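Local coordinates for computationally designed four-helix bundle protein (Synthetic construct, PDB 3U3B) that is of unknown function but folds as a hyperthermostable four-helix bundle, made by flexible-backbone redesign of the hydrophobic core, at residues 23-28 against 36-41. Sequence-based numbering, arbitrary orientation.
Sequences NDDIKE and MEYWNK
D25 and Y38 face each other where segments 23-28 and 36-41 come closest, D25 CA 6.1 Å from Y38 CA. D25 OD1 lies near the plane of the phenol ring, at its edge, 3.7 Å from Y38 CE1, a fitting place for a carboxylate because the rim of an aromatic ring is slightly positive. The other oxygen, D25 OD2, rests against the aliphatic start of K41, 3.7 Å from K41 CB; the ammonium K41 NZ stays 6.6 Å away, so any attraction is probably only long-range. I26 turns to the interior and packs on V90 of helix 84-102, a buried place suited to its hydrocarbon side chain. One turn beyond D25, E28 lays its CB over a face of the Y38 ring, 3.6 Å from the centroid and 23° off the normal, a CH-pi contact. E28 suits both neighbours: aliphatic CB and CG meet the ring, while a bend at chi2 (-34°) carries the carboxylate away to a salt bridge with K31. Y38's long flat ring spans the space between the helices; with an alanine here, E28 CB would probably lose the face it rests on, opening a gap. The segment axes approach to 9.5 Å and run antiparallel at 163°: the hairpin of helices 3-30 and 36-56 in an up-and-down four-helix bundle, as in Hpt domains, here at its surface.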
ATOM      1  N   ASN A  23      -0.734  -0.389  -7.208  1.00 23.19           N
ATOM      2  CA  ASN A  23       0.229  -0.329  -8.284  1.00 24.51           C
ATOM      3  C   ASN A  23      -0.371   0.227  -9.572  1.00 26.43           C
ATOM      4  O   ASN A  23       0.288   0.983 -10.308  1.00 27.52           O
ATOM      5  CB  ASN A  23       0.840  -1.688  -8.527  1.00 28.75           C
ATOM      6  CG  ASN A  23       2.006  -1.931  -7.627  1.00 32.24           C
ATOM      7  OD1 ASN A  23       2.772  -1.015  -7.354  1.00 35.82           O
ATOM      8  ND2 ASN A  23       2.146  -3.152  -7.131  1.00 34.65           N
ATOM      9  N   ASP A  24      -1.613  -0.152  -9.841  1.00 27.58           N
ATOM     10  CA  ASP A  24      -2.337   0.342 -11.017  1.00 32.08           C
ATOM     11  C   ASP A  24      -2.576   1.853 -10.893  1.00 31.16           C
ATOM     12  O   ASP A  24      -2.414   2.587 -11.862  1.00 33.46           O
ATOM     13  CB  ASP A  24      -3.652  -0.427 -11.193  1.00 39.66           C
ATOM     14  CG  ASP A  24      -3.448  -1.861 -11.741  1.00 48.11           C
ATOM     15  OD1 ASP A  24      -2.466  -2.145 -12.466  1.00 48.32           O
ATOM     16  OD2 ASP A  24      -4.271  -2.734 -11.417  1.00 56.55           O
ATOM     17  N   ASP A  25      -2.903   2.334  -9.692  1.00 29.20           N
ATOM     18  CA  ASP A  25      -3.069   3.787  -9.486  1.00 30.13           C
ATOM     19  C   ASP A  25      -1.740   4.551  -9.506  1.00 27.86           C
ATOM     20  O   ASP A  25      -1.681   5.686  -9.996  1.00 28.99           O
ATOM     21  CB  ASP A  25      -3.835   4.083  -8.192  1.00 32.87           C
ATOM     22  CG  ASP A  25      -5.328   3.820  -8.328  1.00 41.87           C
ATOM     23  OD1 ASP A  25      -5.823   3.647  -9.473  1.00 44.42           O
ATOM     24  OD2 ASP A  25      -6.015   3.808  -7.281  1.00 48.25           O
ATOM     25  N   ILE A  26      -0.670   3.928  -9.029  1.00 24.91           N
ATOM     26  CA  ILE A  26       0.644   4.551  -9.069  1.00 27.84           C
ATOM     27  C   ILE A  26       1.104   4.750 -10.519  1.00 29.32           C
ATOM     28  O   ILE A  26       1.742   5.754 -10.849  1.00 29.89           O
ATOM     29  CB  ILE A  26       1.672   3.729  -8.323  1.00 30.95           C
ATOM     30  CG1 ILE A  26       1.531   3.936  -6.817  1.00 32.99           C
ATOM     31  CG2 ILE A  26       3.057   4.119  -8.759  1.00 33.24           C
ATOM     32  CD1 ILE A  26       2.529   3.124  -6.031  1.00 39.07           C
ATOM     33  N   LYS A  27       0.766   3.809 -11.390  1.00 32.54           N
ATOM     34  CA  LYS A  27       1.133   3.952 -12.789  1.00 34.84           C
ATOM     35  C   LYS A  27       0.490   5.195 -13.363  1.00 34.31           C
ATOM     36  O   LYS A  27       1.117   5.949 -14.139  1.00 34.72           O
ATOM     37  CB  LYS A  27       0.699   2.729 -13.582  1.00 42.35           C
ATOM     38  CG  LYS A  27       1.526   1.520 -13.267  1.00 46.96           C
ATOM     39  CD  LYS A  27       1.159   0.318 -14.142  1.00 58.74           C
ATOM     40  CE  LYS A  27       2.032  -0.912 -13.802  1.00 62.57           C
ATOM     41  NZ  LYS A  27       1.674  -1.607 -12.506  1.00 59.99           N
ATOM     42  N   GLU A  28      -0.768   5.418 -12.993  1.00 31.40           N
ATOM     43  CA  GLU A  28      -1.507   6.586 -13.511  1.00 35.71           C
ATOM     44  C   GLU A  28      -0.977   7.889 -12.921  1.00 34.11           C
ATOM     45  O   GLU A  28      -0.872   8.891 -13.637  1.00 35.37           O
ATOM     46  CB  GLU A  28      -3.017   6.505 -13.216  1.00 41.97           C
ATOM     47  CG  GLU A  28      -3.814   5.430 -13.986  1.00 49.78           C
ATOM     48  CD  GLU A  28      -3.293   5.175 -15.409  1.00 50.44           C
ATOM     49  OE1 GLU A  28      -3.100   6.158 -16.164  1.00 51.58           O
ATOM     50  OE2 GLU A  28      -3.072   3.989 -15.769  1.00 50.37           O
ATOM     51  N   MET A  36      -4.122  14.806  -7.232  1.00 30.79           N
ATOM     52  CA  MET A  36      -4.511  14.397  -5.866  1.00 30.44           C
ATOM     53  C   MET A  36      -5.608  13.348  -5.815  1.00 29.18           C
ATOM     54  O   MET A  36      -5.786  12.672  -4.787  1.00 27.11           O
ATOM     55  CB  MET A  36      -4.946  15.630  -5.049  1.00 36.78           C
ATOM     56  CG  MET A  36      -3.828  16.608  -4.796  1.00 41.22           C
ATOM     57  SD  MET A  36      -2.345  15.793  -4.171  1.00 56.65           S
ATOM     58  CE  MET A  36      -1.268  17.208  -3.910  1.00 93.56           C
ATOM     59  N   GLU A  37      -6.344  13.172  -6.907  1.00 28.14           N
ATOM     60  CA  GLU A  37      -7.387  12.147  -6.931  1.00 29.24           C
ATOM     61  C   GLU A  37      -6.772  10.737  -6.755  1.00 24.68           C
ATOM     62  O   GLU A  37      -7.281   9.890  -5.986  1.00 24.04           O
ATOM     63  CB  GLU A  37      -8.174  12.267  -8.230  1.00 37.12           C
ATOM     64  CG  GLU A  37      -9.409  11.421  -8.305  1.00 50.82           C
ATOM     65  CD  GLU A  37     -10.238  11.715  -9.544  1.00 71.73           C
ATOM     66  OE1 GLU A  37     -10.028  12.781 -10.171  1.00 81.88           O
ATOM     67  OE2 GLU A  37     -11.097  10.877  -9.896  1.00 79.76           O
ATOM     68  N   TYR A  38      -5.652  10.494  -7.425  1.00 25.09           N
ATOM     69  CA  TYR A  38      -5.000   9.188  -7.305  1.00 24.23           C
ATOM     70  C   TYR A  38      -4.324   9.032  -5.969  1.00 22.12           C
ATOM     71  O   TYR A  38      -4.400   7.978  -5.365  1.00 20.70           O
ATOM     72  CB  TYR A  38      -4.007   8.979  -8.451  1.00 28.29           C
ATOM     73  CG  TYR A  38      -4.683   8.571  -9.735  1.00 32.07           C
ATOM     74  CD1 TYR A  38      -5.310   7.347  -9.844  1.00 30.67           C
ATOM     75  CD2 TYR A  38      -4.683   9.412 -10.844  1.00 37.75           C
ATOM     76  CE1 TYR A  38      -5.927   6.954 -11.024  1.00 35.45           C
ATOM     77  CE2 TYR A  38      -5.295   9.027 -12.036  1.00 42.17           C
ATOM     78  CZ  TYR A  38      -5.917   7.799 -12.111  1.00 42.98           C
ATOM     79  OH  TYR A  38      -6.538   7.402 -13.275  1.00 51.40           O
ATOM     80  N   TRP A  39      -3.716  10.093  -5.462  1.00 20.76           N
ATOM     81  CA  TRP A  39      -3.100  10.011  -4.149  1.00 20.89           C
ATOM     82  C   TRP A  39      -4.122   9.729  -3.052  1.00 20.13           C
ATOM     83  O   TRP A  39      -3.870   8.926  -2.141  1.00 20.07           O
ATOM     84  CB  TRP A  39      -2.315  11.247  -3.843  1.00 23.22           C
ATOM     85  CG  TRP A  39      -1.049  11.348  -4.639  1.00 26.64           C
ATOM     86  CD1 TRP A  39      -0.703  12.355  -5.496  1.00 29.43           C
ATOM     87  CD2 TRP A  39       0.033  10.406  -4.665  1.00 26.71           C
ATOM     88  NE1 TRP A  39       0.534  12.101  -6.052  1.00 30.13           N
ATOM     89  CE2 TRP A  39       1.006  10.912  -5.561  1.00 30.32           C
ATOM     90  CE3 TRP A  39       0.282   9.189  -4.019  1.00 27.84           C
ATOM     91  CZ2 TRP A  39       2.199  10.248  -5.824  1.00 33.62           C
ATOM     92  CZ3 TRP A  39       1.482   8.525  -4.290  1.00 30.87           C
ATOM     93  CH2 TRP A  39       2.418   9.060  -5.187  1.00 34.09           C
ATOM     94  N   ASN A  40      -5.280  10.348  -3.144  1.00 20.31           N
ATOM     95  CA  ASN A  40      -6.355  10.044  -2.204  1.00 21.76           C
ATOM     96  C   ASN A  40      -6.821   8.605  -2.263  1.00 20.69           C
ATOM     97  O   ASN A  40      -7.001   7.956  -1.208  1.00 20.32           O
ATOM     98  CB  ASN A  40      -7.529  11.014  -2.389  1.00 25.23           C
ATOM     99  CG  ASN A  40      -7.349  12.284  -1.603  1.00 27.92           C
ATOM    100  OD1 ASN A  40      -7.408  12.265  -0.372  1.00 29.88           O
ATOM    101  ND2 ASN A  40      -7.153  13.421  -2.306  1.00 30.00           N
ATOM    102  N   LYS A  41      -7.043   8.075  -3.465  1.00 21.13           N
ATOM    103  CA  LYS A  41      -7.471   6.673  -3.611  1.00 21.83           C
ATOM    104  C   LYS A  41      -6.413   5.729  -3.050  1.00 18.84           C
ATOM    105  O   LYS A  41      -6.730   4.726  -2.384  1.00 20.09           O
ATOM    106  CB  LYS A  41      -7.697   6.319  -5.091  1.00 26.55           C
ATOM    107  CG  LYS A  41      -9.067   6.798  -5.607  1.00 38.01           C
ATOM    108  CD  LYS A  41      -9.163   6.849  -7.146  1.00 48.71           C
ATOM    109  CE  LYS A  41     -10.364   7.686  -7.623  1.00 60.03           C
ATOM    110  NZ  LYS A  41     -11.644   7.330  -6.930  1.00 66.93           N
TER